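Aminotransferase, class V family protein (Trichomonas vaginalis, PDB 5F8V) probably catalyses the pyridoxal-phosphate-dependent exchange of an amino group between O-phospho-L-serine and 2-oxoglutarate, a step of L-serine biosynthesis. Local coordinates at residues A[95-100]-A[146-151]; A[167-172]-A[190-195]; A[87-92]-A[231-236]. All blocks are in the same frame, centred on the assembly; numbering follows the deposited sequence.

Interaction 1 of 3, residues A[95-100]-A[146-151]; sequences AVDYLC and EDAAYF
Tyr150 and Tyr98 meet in an offset edge-to-face pair, the edge of the Tyr150 ring turned toward the face of Tyr98, with the planes at 78° and the centroids 5.8 Å apart. The hydroxyls close the pair: Tyr150 OH donates to Tyr98 OH over 2.7 Å, so the Tyr150 proton is placed on the Tyr98 oxygen while the two rings pack. Val96 packs on a face of the Tyr150 ring. Its CG1 lies toward the rim, 3.6 Å from Tyr150 CZ, in a CH-pi contact between side chains that run alongside each other. Tyr150 can reach this place because its CG sits between the backbone N and the carbonyl carbon (chi1 53°), which swings the ring back over the neighbouring strand.

The second pair, Leu99 and Phe151, is simpler: Leu99 CB approaches Phe151 CZ to 3.6 Å. Beneath the side chains run parallel strands, in which Ala149 N donates to Ala95 O at 2.8 Å and Asp97 N to Tyr150 O at 3.1 Å. Between these bonds the register slips by one residue, a beta bulge at the corner near Ala149. Asp97 shares a face with Ala95, Ala148 and Phe151, and a water donates to Asp97 OD2 and, weakly, to Tyr150 O; Asp97 OD1 is held by Ser145 and Asn123.

Both strands belong to the mixed seven-stranded sheet, where 95-98 lies between 121-124 and 148-154. Helix 78-89 packs on Tyr98 and Tyr150, helix 103-115 on Val96 and Tyr98, and strand 174-177 flanks Tyr150 and Phe151.

Interaction 2 of 3, residues A[167-172]-A[190-195]; sequences FPDVPA and WEKVGC
Phe167 overlaps Val193 at a slant, its CE2 3.5 Å from Val193 CG2. The pair lies at one end of the central strands of the mixed sheet in the alpha/beta fold of this class-V aminotransferase, the sheet whose strand 193-199 leads to Lys202, the lysine that carries the pyridoxal phosphate. Residues 167-172 form the loop leading into strand 174-177, and Val193 begins strand 193-199, the next strand across. The contact thus joins the entrances of two adjacent parallel strands, with an apolar end on buried Val193 and a polar end at exposed Asp169.

Lys192 connects the two. Its chain runs extended from the backbone until the last torsion bends it (chi4 -69°), and along the way CD passes the edge of the Phe167 ring, close to its plane, and comes within 4.0 Å of Phe167 CB. The aliphatic part of the lysine therefore packs beside the phenylalanine while the ammonium group continues toward the loop. There it faces Asp169, whose CG stands anti to the backbone N (chi1 -174°) and whose side chain slants across that of the lysine. The salt bridge, Asp169 OD1 to Lys192 NZ, spans 3.5 Å at an exposed aspartate, where solvent probably weakens it.

The short 3-10 segment 190-192, with Val193 N bonded to Trp190 O, brings Lys192 and Val193 to the loop one after the other. Phe167 also touches Leu174 and Ile176 of strand 174-177 and Tyr153 of strand 148-154, while Arg139 bonds the carbonyl of Asp169. One water stitches the polar end together: it donates to Pro168 O at 2.9 Å, accepts from Val170 N at 3.1 Å, and takes a weak bond from Lys192 NZ at 3.5 Å.

Interaction 3 of 3, residues A[87-92]-A[231-236]; sequences FNFIGE and MDYRIQ
Asn88 OD1 is gripped by two donors from the facing segment, the backbone N of Tyr233 and NH1 of Arg234, each at 2.9 Å. The Tyr233 bond is nearly straight, at 170°, whereas the arginine comes in at a more bent angle. The other half of the amide is used as well: Asn88 ND2 donates to Met231 O over 2.8 Å, with the acceptor lying in the amide plane, and ND2 also bonds Ala84 O. Bonds on both ends thus fix which way round the amide is turned.

Arg234 holds Asn88 end-on with two nitrogens. While NH1 takes the side-chain oxygen, NH2 donates to the backbone Asn88 O at 2.9 Å, on a lone pair in the carbonyl plane. Guanidinium and amide are almost coplanar, 12° apart, and the two side chains slide past each other in opposite directions. The arginine chain, kinked a little from extended at chi2, carries the guanidinium past the start of its helix, where NH1 also forms a salt bridge with Asp232 OD1. NH2 has a further acceptor in Arg221 O.

Over a face of the amide, Tyr233 CD2 stands 3.4 Å from Asn88 CG, the ring and amide planes being 22° apart. Phe89 CZ meets Tyr233 CD2 at 3.9 Å, the two side chains crossing at about a right angle. Tyr233 OH bonds Gln81. Met231 also packs against Met231 of the second subunit, so the contact borders the dimer interface.

Asp232 is the N-cap of helix 233-238, its OD1 accepting from Arg234 N at 3.2 Å: a helix N-terminus with an N-cap aspartate, docked on the last turn of helix 78-89.

The three contacts lie in one alpha/beta domain, two at its mixed sheet and one on helix 78-89. Interactions 1 and 2 lie 12 Å apart between centres and follow in series along the chain; both reach the same mixed sheet and touch where Val170 packs on Phe151 and Ala172 on Tyr150. Interaction 3, spanning 139 residues, encloses both; its centre is about 16 Å from that of interaction 1 and about 18 Å from that of interaction 2. It is linked to them through helix 78-89, whose Phe89 meets Ala149 and Tyr150 on one hand and Cys195 on the other. They thus join the sheet, its strand ends and helix 78-89 within the domain that carries the cofactor.

Interaction 1 of 3, residues A[95-100]-A[146-151]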
ATOM      1  N   ALA A  95       5.602  -3.528  29.981  1.00 22.30           N
ATOM      2  CA  ALA A  95       4.411  -4.308  29.654  1.00 21.99           C
ATOM      3  C   ALA A  95       3.530  -3.644  28.601  1.00 21.12           C
ATOM      4  O   ALA A  95       3.599  -2.432  28.396  1.00 20.95           O
ATOM      5  CB  ALA A  95       3.601  -4.578  30.917  1.00 22.32           C
ATOM      6  N   VAL A  96       2.725  -4.470  27.928  1.00 19.73           N
ATOM      7  CA  VAL A  96       1.657  -4.000  27.048  1.00 19.03           C
ATOM      8  C   VAL A  96       0.402  -4.834  27.285  1.00 18.88           C
ATOM      9  O   VAL A  96       0.489  -6.049  27.496  1.00 18.37           O
ATOM     10  CB  VAL A  96       2.038  -4.060  25.552  1.00 18.48           C
ATOM     11  CG1 VAL A  96       3.083  -3.004  25.226  1.00 17.88           C
ATOM     12  CG2 VAL A  96       2.503  -5.461  25.140  1.00 18.50           C
ATOM     13  N   ASP A  97      -0.757  -4.174  27.247  1.00 18.47           N
ATOM     14  CA  ASP A  97      -2.044  -4.838  27.463  1.00 17.91           C
ATOM     15  C   ASP A  97      -2.858  -4.929  26.166  1.00 17.50           C
ATOM     16  O   ASP A  97      -3.053  -3.922  25.462  1.00 17.32           O
ATOM     17  CB  ASP A  97      -2.835  -4.122  28.565  1.00 18.06           C
ATOM     18  CG  ASP A  97      -2.370  -4.514  29.992  1.00 18.43           C
ATOM     19  OD1 ASP A  97      -1.785  -5.602  30.177  1.00 18.22           O
ATOM     20  OD2 ASP A  97      -2.599  -3.737  30.945  1.00 18.42           O
ATOM     21  N   TYR A  98      -3.314  -6.150  25.870  1.00 16.44           N
ATOM     22  CA  TYR A  98      -4.174  -6.458  24.724  1.00 16.20           C
ATOM     23  C   TYR A  98      -5.471  -7.081  25.227  1.00 16.41           C
ATOM     24  O   TYR A  98      -5.436  -8.089  25.927  1.00 16.46           O
ATOM     25  CB  TYR A  98      -3.451  -7.424  23.777  1.00 15.60           C
ATOM     26  CG  TYR A  98      -2.409  -6.740  22.917  1.00 15.10           C
ATOM     27  CD1 TYR A  98      -2.699  -6.378  21.605  1.00 14.90           C
ATOM     28  CD2 TYR A  98      -1.143  -6.427  23.421  1.00 15.15           C
ATOM     29  CE1 TYR A  98      -1.769  -5.737  20.813  1.00 15.17           C
ATOM     30  CE2 TYR A  98      -0.197  -5.776  22.629  1.00 15.08           C
ATOM     31  CZ  TYR A  98      -0.518  -5.436  21.326  1.00 14.95           C
ATOM     32  OH  TYR A  98       0.381  -4.797  20.520  1.00 15.02           O
ATOM     33  N   LEU A  99      -6.607  -6.459  24.913  1.00 16.72           N
ATOM     34  CA  LEU A  99      -7.915  -7.070  25.171  1.00 16.65           C
ATOM     35  C   LEU A  99      -8.349  -7.742  23.874  1.00 16.63           C
ATOM     36  O   LEU A  99      -8.558  -7.068  22.861  1.00 16.47           O
ATOM     37  CB  LEU A  99      -8.946  -6.036  25.612  1.00 16.52           C
ATOM     38  CG  LEU A  99     -10.388  -6.552  25.779  1.00 16.47           C
ATOM     39  CD1 LEU A  99     -10.541  -7.393  27.027  1.00 16.41           C
ATOM     40  CD2 LEU A  99     -11.388  -5.405  25.782  1.00 16.37           C
ATOM     41  N   CYS A 100      -8.487  -9.062  23.917  1.00 17.12           N
ATOM     42  CA  CYS A 100      -8.835  -9.857  22.742  1.00 17.47           C
ATOM     43  C   CYS A 100     -10.307 -10.241  22.793  1.00 16.90           C
ATOM     44  O   CYS A 100     -10.694 -11.137  23.537  1.00 16.92           O
ATOM     45  CB  CYS A 100      -7.944 -11.097  22.670  1.00 18.05           C
ATOM     46  SG  CYS A 100      -6.172 -10.734  22.592  1.00 19.93           S
ATOM     47  N   GLU A 146       1.009  -3.548  35.385  1.00 29.60           N
ATOM     48  CA  GLU A 146       1.411  -2.423  36.232  1.00 31.23           C
ATOM     49  C   GLU A 146       1.955  -1.253  35.412  1.00 30.02           C
ATOM     50  O   GLU A 146       1.473  -0.125  35.538  1.00 31.69           O
ATOM     51  CB  GLU A 146       2.454  -2.869  37.272  1.00 33.63           C
ATOM     52  CG  GLU A 146       2.705  -1.859  38.389  1.00 36.22           C
ATOM     53  CD  GLU A 146       3.969  -2.162  39.184  1.00 38.65           C
ATOM     54  OE1 GLU A 146       4.873  -1.296  39.222  1.00 40.61           O
ATOM     55  OE2 GLU A 146       4.061  -3.266  39.766  1.00 39.37           O
ATOM     56  N   ASP A 147       2.945  -1.535  34.573  1.00 27.89           N
ATOM     57  CA  ASP A 147       3.646  -0.498  33.810  1.00 26.88           C
ATOM     58  C   ASP A 147       3.315  -0.639  32.320  1.00 24.24           C
ATOM     59  O   ASP A 147       4.203  -0.748  31.485  1.00 24.28           O
ATOM     60  CB  ASP A 147       5.160  -0.611  34.067  1.00 27.04           C
ATOM     61  CG  ASP A 147       5.951   0.541  33.464  1.00 28.08           C
ATOM     62  OD1 ASP A 147       5.528   1.710  33.589  1.00 28.98           O
ATOM     63  OD2 ASP A 147       7.003   0.268  32.855  1.00 29.37           O
ATOM     64  N   ALA A 148       2.020  -0.630  32.003  1.00 22.54           N
ATOM     65  CA  ALA A 148       1.552  -0.868  30.633  1.00 20.63           C
ATOM     66  C   ALA A 148       1.765   0.355  29.739  1.00 19.06           C
ATOM     67  O   ALA A 148       1.379   1.462  30.090  1.00 18.45           O
ATOM     68  CB  ALA A 148       0.089  -1.280  30.635  1.00 20.71           C
ATOM     69  N   ALA A 149       2.387   0.135  28.583  1.00 18.01           N
ATOM     70  CA  ALA A 149       2.651   1.194  27.613  1.00 17.31           C
ATOM     71  C   ALA A 149       1.359   1.672  26.952  1.00 17.26           C
ATOM     72  O   ALA A 149       1.239   2.847  26.565  1.00 16.88           O
ATOM     73  CB  ALA A 149       3.632   0.708  26.550  1.00 17.62           C
ATOM     74  N   TYR A 150       0.414   0.747  26.807  1.00 16.69           N
ATOM     75  CA  TYR A 150      -0.879   1.036  26.218  1.00 16.06           C
ATOM     76  C   TYR A 150      -1.862  -0.100  26.497  1.00 15.98           C
ATOM     77  O   TYR A 150      -1.472  -1.173  26.991  1.00 15.53           O
ATOM     78  CB  TYR A 150      -0.741   1.281  24.700  1.00 16.07           C
ATOM     79  CG  TYR A 150      -0.033   0.188  23.908  1.00 15.97           C
ATOM     80  CD1 TYR A 150       1.266   0.371  23.429  1.00 16.17           C
ATOM     81  CD2 TYR A 150      -0.681  -1.011  23.593  1.00 15.91           C
ATOM     82  CE1 TYR A 150       1.912  -0.618  22.690  1.00 16.09           C
ATOM     83  CE2 TYR A 150      -0.049  -2.005  22.861  1.00 16.06           C
ATOM     84  CZ  TYR A 150       1.242  -1.803  22.405  1.00 16.13           C
ATOM     85  OH  TYR A 150       1.854  -2.791  21.680  1.00 16.15           O
ATOM     86  N   PHE A 151      -3.130   0.169  26.197  1.00 15.42           N
ATOM     87  CA  PHE A 151      -4.214  -0.799  26.242  1.00 14.99           C
ATOM     88  C   PHE A 151      -4.732  -0.914  24.808  1.00 14.75           C
ATOM     89  O   PHE A 151      -5.338   0.026  24.290  1.00 14.79           O
ATOM     90  CB  PHE A 151      -5.322  -0.319  27.180  1.00 14.79           C
ATOM     91  CG  PHE A 151      -6.468  -1.280  27.322  1.00 14.69           C
ATOM     92  CD1 PHE A 151      -6.516  -2.176  28.387  1.00 15.02           C
ATOM     93  CD2 PHE A 151      -7.513  -1.283  26.397  1.00 14.40           C
ATOM     94  CE1 PHE A 151      -7.581  -3.053  28.527  1.00 14.84           C
ATOM     95  CE2 PHE A 151      -8.571  -2.158  26.524  1.00 14.41           C
ATOM     96  CZ  PHE A 151      -8.608  -3.048  27.594  1.00 14.73           C
TER
HETATM   97  O   HOH W   1      -3.179  -1.034  29.784  1.00 17.65           O

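Interaction 2 of 3, residues A[167-172]-A[190-195]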
ATOM      1  N   PHE A 167     -15.676   3.929  24.554  1.00 21.42           N
ATOM      2  CA  PHE A 167     -14.293   3.512  24.838  1.00 20.79           C
ATOM      3  C   PHE A 167     -14.197   2.919  26.251  1.00 20.56           C
ATOM      4  O   PHE A 167     -14.894   3.378  27.152  1.00 19.44           O
ATOM      5  CB  PHE A 167     -13.303   4.682  24.732  1.00 20.48           C
ATOM      6  CG  PHE A 167     -13.129   5.253  23.338  1.00 20.38           C
ATOM      7  CD1 PHE A 167     -13.646   4.631  22.192  1.00 19.72           C
ATOM      8  CD2 PHE A 167     -12.401   6.428  23.175  1.00 20.06           C
ATOM      9  CE1 PHE A 167     -13.458   5.187  20.942  1.00 19.88           C
ATOM     10  CE2 PHE A 167     -12.205   6.979  21.920  1.00 19.50           C
ATOM     11  CZ  PHE A 167     -12.735   6.362  20.804  1.00 19.52           C
ATOM     12  N   PRO A 168     -13.347   1.888  26.440  1.00 20.94           N
ATOM     13  CA  PRO A 168     -13.086   1.399  27.794  1.00 21.54           C
ATOM     14  C   PRO A 168     -12.452   2.461  28.700  1.00 22.28           C
ATOM     15  O   PRO A 168     -11.834   3.416  28.209  1.00 21.90           O
ATOM     16  CB  PRO A 168     -12.095   0.249  27.578  1.00 21.12           C
ATOM     17  CG  PRO A 168     -12.267  -0.158  26.162  1.00 21.22           C
ATOM     18  CD  PRO A 168     -12.621   1.099  25.430  1.00 20.99           C
ATOM     19  N   ASP A 169     -12.634   2.279  30.006  1.00 22.79           N
ATOM     20  CA  ASP A 169     -12.006   3.104  31.029  1.00 23.61           C
ATOM     21  C   ASP A 169     -10.836   2.326  31.637  1.00 22.17           C
ATOM     22  O   ASP A 169     -11.038   1.386  32.406  1.00 21.37           O
ATOM     23  CB  ASP A 169     -13.043   3.464  32.100  1.00 25.59           C
ATOM     24  CG  ASP A 169     -12.519   4.450  33.131  1.00 27.89           C
ATOM     25  OD1 ASP A 169     -11.565   5.207  32.828  1.00 30.59           O
ATOM     26  OD2 ASP A 169     -13.087   4.483  34.246  1.00 29.37           O
ATOM     27  N   VAL A 170      -9.618   2.700  31.253  1.00 20.79           N
ATOM     28  CA  VAL A 170      -8.403   2.073  31.764  1.00 19.97           C
ATOM     29  C   VAL A 170      -7.312   3.128  31.941  1.00 20.44           C
ATOM     30  O   VAL A 170      -7.357   4.179  31.290  1.00 19.66           O
ATOM     31  CB  VAL A 170      -7.881   0.942  30.840  1.00 19.75           C
ATOM     32  CG1 VAL A 170      -8.881  -0.205  30.772  1.00 19.90           C
ATOM     33  CG2 VAL A 170      -7.543   1.462  29.451  1.00 19.53           C
ATOM     34  N   PRO A 171      -6.325   2.861  32.821  1.00 21.31           N
ATOM     35  CA  PRO A 171      -5.290   3.881  33.040  1.00 21.28           C
ATOM     36  C   PRO A 171      -4.449   4.189  31.796  1.00 21.07           C
ATOM     37  O   PRO A 171      -4.320   5.358  31.428  1.00 20.01           O
ATOM     38  CB  PRO A 171      -4.433   3.272  34.157  1.00 22.02           C
ATOM     39  CG  PRO A 171      -5.374   2.372  34.893  1.00 22.01           C
ATOM     40  CD  PRO A 171      -6.201   1.757  33.796  1.00 21.84           C
ATOM     41  N   ALA A 172      -3.927   3.152  31.135  1.00 20.78           N
ATOM     42  CA  ALA A 172      -3.030   3.355  29.994  1.00 20.79           C
ATOM     43  C   ALA A 172      -3.770   3.966  28.792  1.00 20.91           C
ATOM     44  O   ALA A 172      -4.998   3.821  28.679  1.00 20.38           O
ATOM     45  CB  ALA A 172      -2.350   2.053  29.602  1.00 20.94           C
ATOM     46  N   TRP A 190     -11.198  11.935  23.323  1.00 17.25           N
ATOM     47  CA  TRP A 190      -9.844  11.914  22.758  1.00 17.14           C
ATOM     48  C   TRP A 190      -8.743  11.841  23.826  1.00 16.82           C
ATOM     49  O   TRP A 190      -7.688  11.257  23.587  1.00 16.29           O
ATOM     50  CB  TRP A 190      -9.619  13.124  21.832  1.00 17.30           C
ATOM     51  CG  TRP A 190     -10.425  13.056  20.565  1.00 17.19           C
ATOM     52  CD1 TRP A 190     -11.614  13.676  20.316  1.00 17.34           C
ATOM     53  CD2 TRP A 190     -10.110  12.307  19.387  1.00 17.23           C
ATOM     54  NE1 TRP A 190     -12.057  13.362  19.059  1.00 17.20           N
ATOM     55  CE2 TRP A 190     -11.151  12.529  18.464  1.00 17.38           C
ATOM     56  CE3 TRP A 190      -9.045  11.472  19.020  1.00 17.24           C
ATOM     57  CZ2 TRP A 190     -11.163  11.943  17.192  1.00 17.72           C
ATOM     58  CZ3 TRP A 190      -9.050  10.893  17.758  1.00 17.28           C
ATOM     59  CH2 TRP A 190     -10.103  11.130  16.859  1.00 17.56           C
ATOM     60  N   GLU A 191      -9.005  12.399  25.013  1.00 16.91           N
ATOM     61  CA  GLU A 191      -8.085  12.287  26.154  1.00 17.08           C
ATOM     62  C   GLU A 191      -7.677  10.849  26.550  1.00 16.86           C
ATOM     63  O   GLU A 191      -6.636  10.667  27.179  1.00 16.36           O
ATOM     64  CB  GLU A 191      -8.637  13.033  27.392  1.00 17.31           C
ATOM     65  CG  GLU A 191      -9.861  12.415  28.076  1.00 17.66           C
ATOM     66  CD  GLU A 191     -11.199  12.838  27.481  1.00 17.93           C
ATOM     67  OE1 GLU A 191     -11.229  13.510  26.428  1.00 18.92           O
ATOM     68  OE2 GLU A 191     -12.237  12.489  28.072  1.00 18.95           O
ATOM     69  N   LYS A 192      -8.501   9.858  26.204  1.00 16.60           N
ATOM     70  CA  LYS A 192      -8.208   8.435  26.475  1.00 16.93           C
ATOM     71  C   LYS A 192      -7.312   7.760  25.438  1.00 16.57           C
ATOM     72  O   LYS A 192      -6.868   6.618  25.655  1.00 16.69           O
ATOM     73  CB  LYS A 192      -9.516   7.627  26.522  1.00 17.44           C
ATOM     74  CG  LYS A 192     -10.528   8.073  27.554  1.00 18.24           C
ATOM     75  CD  LYS A 192     -11.807   7.260  27.426  1.00 19.11           C
ATOM     76  CE  LYS A 192     -12.757   7.543  28.579  1.00 19.80           C
ATOM     77  NZ  LYS A 192     -12.256   7.012  29.874  1.00 20.66           N
ATOM     78  N   VAL A 193      -7.073   8.445  24.313  1.00 16.19           N
ATOM     79  CA  VAL A 193      -6.561   7.835  23.088  1.00 15.26           C
ATOM     80  C   VAL A 193      -5.080   8.156  22.841  1.00 14.89           C
ATOM     81  O   VAL A 193      -4.693   9.328  22.730  1.00 14.75           O
ATOM     82  CB  VAL A 193      -7.373   8.323  21.865  1.00 15.63           C
ATOM     83  CG1 VAL A 193      -6.822   7.730  20.563  1.00 15.40           C
ATOM     84  CG2 VAL A 193      -8.850   7.995  22.024  1.00 15.68           C
ATOM     85  N   GLY A 194      -4.270   7.103  22.754  1.00 14.09           N
ATOM     86  CA  GLY A 194      -2.903   7.190  22.279  1.00 13.77           C
ATOM     87  C   GLY A 194      -2.859   7.114  20.763  1.00 13.45           C
ATOM     88  O   GLY A 194      -2.204   7.939  20.115  1.00 13.12           O
ATOM     89  N   CYS A 195      -3.560   6.129  20.195  1.00 13.02           N
ATOM     90  CA  CYS A 195      -3.535   5.894  18.750  1.00 12.92           C
ATOM     91  C   CYS A 195      -4.820   5.236  18.235  1.00 13.04           C
ATOM     92  O   CYS A 195      -5.360   4.336  18.869  1.00 12.52           O
ATOM     93  CB  CYS A 195      -2.332   5.031  18.381  1.00 13.03           C
ATOM     94  SG  CYS A 195      -2.186   4.613  16.624  1.00 13.55           S
TER
HETATM   95  O   HOH W   2      -9.578   4.939  29.150  1.00 17.83           O

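Interaction 3 of 3, residues A[87-92]-A[231-236]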
ATOM      1  N   PHE A  87       6.536  -1.451  17.998  1.00 14.80           N
ATOM      2  CA  PHE A  87       7.776  -0.750  17.617  1.00 14.49           C
ATOM      3  C   PHE A  87       7.746   0.708  18.070  1.00 14.65           C
ATOM      4  O   PHE A  87       8.722   1.194  18.643  1.00 14.33           O
ATOM      5  CB  PHE A  87       8.027  -0.777  16.104  1.00 14.65           C
ATOM      6  CG  PHE A  87       8.742  -1.996  15.624  1.00 15.08           C
ATOM      7  CD1 PHE A  87      10.074  -2.223  15.978  1.00 15.00           C
ATOM      8  CD2 PHE A  87       8.098  -2.926  14.804  1.00 15.17           C
ATOM      9  CE1 PHE A  87      10.736  -3.352  15.541  1.00 14.95           C
ATOM     10  CE2 PHE A  87       8.765  -4.057  14.363  1.00 15.13           C
ATOM     11  CZ  PHE A  87      10.087  -4.268  14.729  1.00 15.14           C
ATOM     12  N   ASN A  88       6.603   1.365  17.842  1.00 14.50           N
ATOM     13  CA  ASN A  88       6.436   2.802  18.067  1.00 14.56           C
ATOM     14  C   ASN A  88       6.058   3.241  19.483  1.00 15.07           C
ATOM     15  O   ASN A  88       6.408   4.353  19.882  1.00 14.69           O
ATOM     16  CB  ASN A  88       5.389   3.371  17.084  1.00 14.31           C
ATOM     17  CG  ASN A  88       5.954   3.613  15.695  1.00 14.47           C
ATOM     18  OD1 ASN A  88       6.523   4.674  15.425  1.00 14.69           O
ATOM     19  ND2 ASN A  88       5.777   2.646  14.794  1.00 14.22           N
ATOM     20  N   PHE A  89       5.327   2.406  20.228  1.00 15.51           N
ATOM     21  CA  PHE A  89       4.655   2.864  21.460  1.00 15.88           C
ATOM     22  C   PHE A  89       4.941   2.104  22.760  1.00 16.09           C
ATOM     23  O   PHE A  89       4.405   2.482  23.808  1.00 15.91           O
ATOM     24  CB  PHE A  89       3.134   2.904  21.246  1.00 16.08           C
ATOM     25  CG  PHE A  89       2.695   3.788  20.115  1.00 16.18           C
ATOM     26  CD1 PHE A  89       3.026   5.145  20.096  1.00 16.27           C
ATOM     27  CD2 PHE A  89       1.915   3.277  19.075  1.00 16.11           C
ATOM     28  CE1 PHE A  89       2.610   5.958  19.053  1.00 15.79           C
ATOM     29  CE2 PHE A  89       1.498   4.089  18.038  1.00 15.98           C
ATOM     30  CZ  PHE A  89       1.846   5.431  18.030  1.00 15.92           C
ATOM     31  N   ILE A  90       5.749   1.048  22.719  1.00 16.59           N
ATOM     32  CA  ILE A  90       6.216   0.416  23.958  1.00 17.16           C
ATOM     33  C   ILE A  90       7.034   1.427  24.775  1.00 17.88           C
ATOM     34  O   ILE A  90       6.875   1.523  25.987  1.00 17.58           O
ATOM     35  CB  ILE A  90       7.046  -0.864  23.687  1.00 17.30           C
ATOM     36  CG1 ILE A  90       6.113  -1.984  23.204  1.00 17.30           C
ATOM     37  CG2 ILE A  90       7.799  -1.318  24.942  1.00 17.48           C
ATOM     38  CD1 ILE A  90       6.831  -3.199  22.662  1.00 17.49           C
ATOM     39  N   GLY A  91       7.891   2.179  24.092  1.00 18.99           N
ATOM     40  CA  GLY A  91       8.833   3.083  24.738  1.00 20.29           C
ATOM     41  C   GLY A  91       9.772   2.289  25.630  1.00 21.04           C
ATOM     42  O   GLY A  91      10.322   1.273  25.205  1.00 20.93           O
ATOM     43  N   GLU A  92       9.906   2.743  26.875  1.00 22.21           N
ATOM     44  CA  GLU A  92      10.716   2.077  27.891  1.00 23.81           C
ATOM     45  C   GLU A  92       9.849   1.289  28.875  1.00 23.00           C
ATOM     46  O   GLU A  92      10.362   0.810  29.885  1.00 23.44           O
ATOM     47  CB  GLU A  92      11.550   3.110  28.677  1.00 25.19           C
ATOM     48  CG  GLU A  92      12.381   4.078  27.840  1.00 27.34           C
ATOM     49  CD  GLU A  92      13.657   3.463  27.272  1.00 30.00           C
ATOM     50  OE1 GLU A  92      13.760   2.215  27.173  1.00 31.56           O
ATOM     51  OE2 GLU A  92      14.566   4.247  26.906  1.00 32.35           O
ATOM     52  N   MET A 231       8.087   2.662   8.774  1.00 16.47           N
ATOM     53  CA  MET A 231       7.139   2.295   9.824  1.00 16.33           C
ATOM     54  C   MET A 231       7.372   3.021  11.158  1.00 16.11           C
ATOM     55  O   MET A 231       6.657   2.752  12.136  1.00 15.65           O
ATOM     56  CB  MET A 231       7.184   0.776  10.051  1.00 16.94           C
ATOM     57  CG  MET A 231       6.782  -0.047   8.836  1.00 17.44           C
ATOM     58  SD  MET A 231       7.075  -1.812   9.050  1.00 18.40           S
ATOM     59  CE  MET A 231       6.035  -2.166  10.460  1.00 17.15           C
ATOM     60  N   ASP A 232       8.370   3.906  11.212  1.00 15.92           N
ATOM     61  CA  ASP A 232       8.567   4.795  12.355  1.00 16.24           C
ATOM     62  C   ASP A 232       7.665   5.989  12.108  1.00 16.88           C
ATOM     63  O   ASP A 232       7.897   6.760  11.172  1.00 17.43           O
ATOM     64  CB  ASP A 232      10.035   5.225  12.464  1.00 16.41           C
ATOM     65  CG  ASP A 232      10.338   6.044  13.725  1.00 16.42           C
ATOM     66  OD1 ASP A 232       9.418   6.594  14.378  1.00 16.41           O
ATOM     67  OD2 ASP A 232      11.532   6.153  14.057  1.00 17.09           O
ATOM     68  N   TYR A 233       6.630   6.135  12.932  1.00 17.14           N
ATOM     69  CA  TYR A 233       5.609   7.145  12.688  1.00 17.29           C
ATOM     70  C   TYR A 233       6.138   8.581  12.831  1.00 17.89           C
ATOM     71  O   TYR A 233       5.601   9.488  12.200  1.00 17.20           O
ATOM     72  CB  TYR A 233       4.382   6.932  13.580  1.00 16.86           C
ATOM     73  CG  TYR A 233       3.558   5.675  13.302  1.00 16.88           C
ATOM     74  CD1 TYR A 233       3.179   5.311  12.002  1.00 16.85           C
ATOM     75  CD2 TYR A 233       3.118   4.871  14.354  1.00 16.57           C
ATOM     76  CE1 TYR A 233       2.411   4.168  11.766  1.00 16.43           C
ATOM     77  CE2 TYR A 233       2.353   3.734  14.130  1.00 16.82           C
ATOM     78  CZ  TYR A 233       1.996   3.384  12.843  1.00 16.83           C
ATOM     79  OH  TYR A 233       1.226   2.246  12.651  1.00 16.40           O
ATOM     80  N   ARG A 234       7.180   8.775  13.643  1.00 19.33           N
ATOM     81  CA  ARG A 234       7.898  10.062  13.721  1.00 20.51           C
ATOM     82  C   ARG A 234       8.434  10.479  12.361  1.00 20.85           C
ATOM     83  O   ARG A 234       8.286  11.632  11.963  1.00 20.59           O
ATOM     84  CB  ARG A 234       9.085   9.976  14.692  1.00 21.11           C
ATOM     85  CG  ARG A 234       8.686   9.798  16.142  1.00 21.12           C
ATOM     86  CD  ARG A 234       9.704   8.993  16.937  1.00 21.14           C
ATOM     87  NE  ARG A 234       9.047   8.373  18.082  1.00 21.51           N
ATOM     88  CZ  ARG A 234       8.273   7.289  18.030  1.00 21.32           C
ATOM     89  NH1 ARG A 234       8.057   6.643  16.880  1.00 21.34           N
ATOM     90  NH2 ARG A 234       7.718   6.831  19.148  1.00 21.25           N
ATOM     91  N   ILE A 235       9.051   9.530  11.653  1.00 21.96           N
ATOM     92  CA  ILE A 235       9.571   9.776  10.298  1.00 22.83           C
ATOM     93  C   ILE A 235       8.431  10.187   9.349  1.00 22.28           C
ATOM     94  O   ILE A 235       8.610  11.099   8.548  1.00 21.60           O
ATOM     95  CB  ILE A 235      10.408   8.568   9.757  1.00 23.98           C
ATOM     96  CG1 ILE A 235      11.873   8.674  10.203  1.00 24.46           C
ATOM     97  CG2 ILE A 235      10.419   8.498   8.231  1.00 24.16           C
ATOM     98  CD1 ILE A 235      12.083   8.747  11.696  1.00 25.60           C
ATOM     99  N   GLN A 236       7.273   9.525   9.448  1.00 21.81           N
ATOM    100  CA  GLN A 236       6.092   9.894   8.645  1.00 21.72           C
ATOM    101  C   GLN A 236       5.627  11.325   8.937  1.00 21.40           C
ATOM    102  O   GLN A 236       5.436  12.115   8.016  1.00 21.11           O
ATOM    103  CB  GLN A 236       4.918   8.923   8.880  1.00 21.45           C
ATOM    104  CG  GLN A 236       5.125   7.509   8.353  1.00 21.35           C
ATOM    105  CD  GLN A 236       5.304   7.436   6.848  1.00 21.32           C
ATOM    106  OE1 GLN A 236       4.868   8.321   6.106  1.00 21.86           O
ATOM    107  NE2 GLN A 236       5.960   6.380   6.388  1.00 21.07           N
TER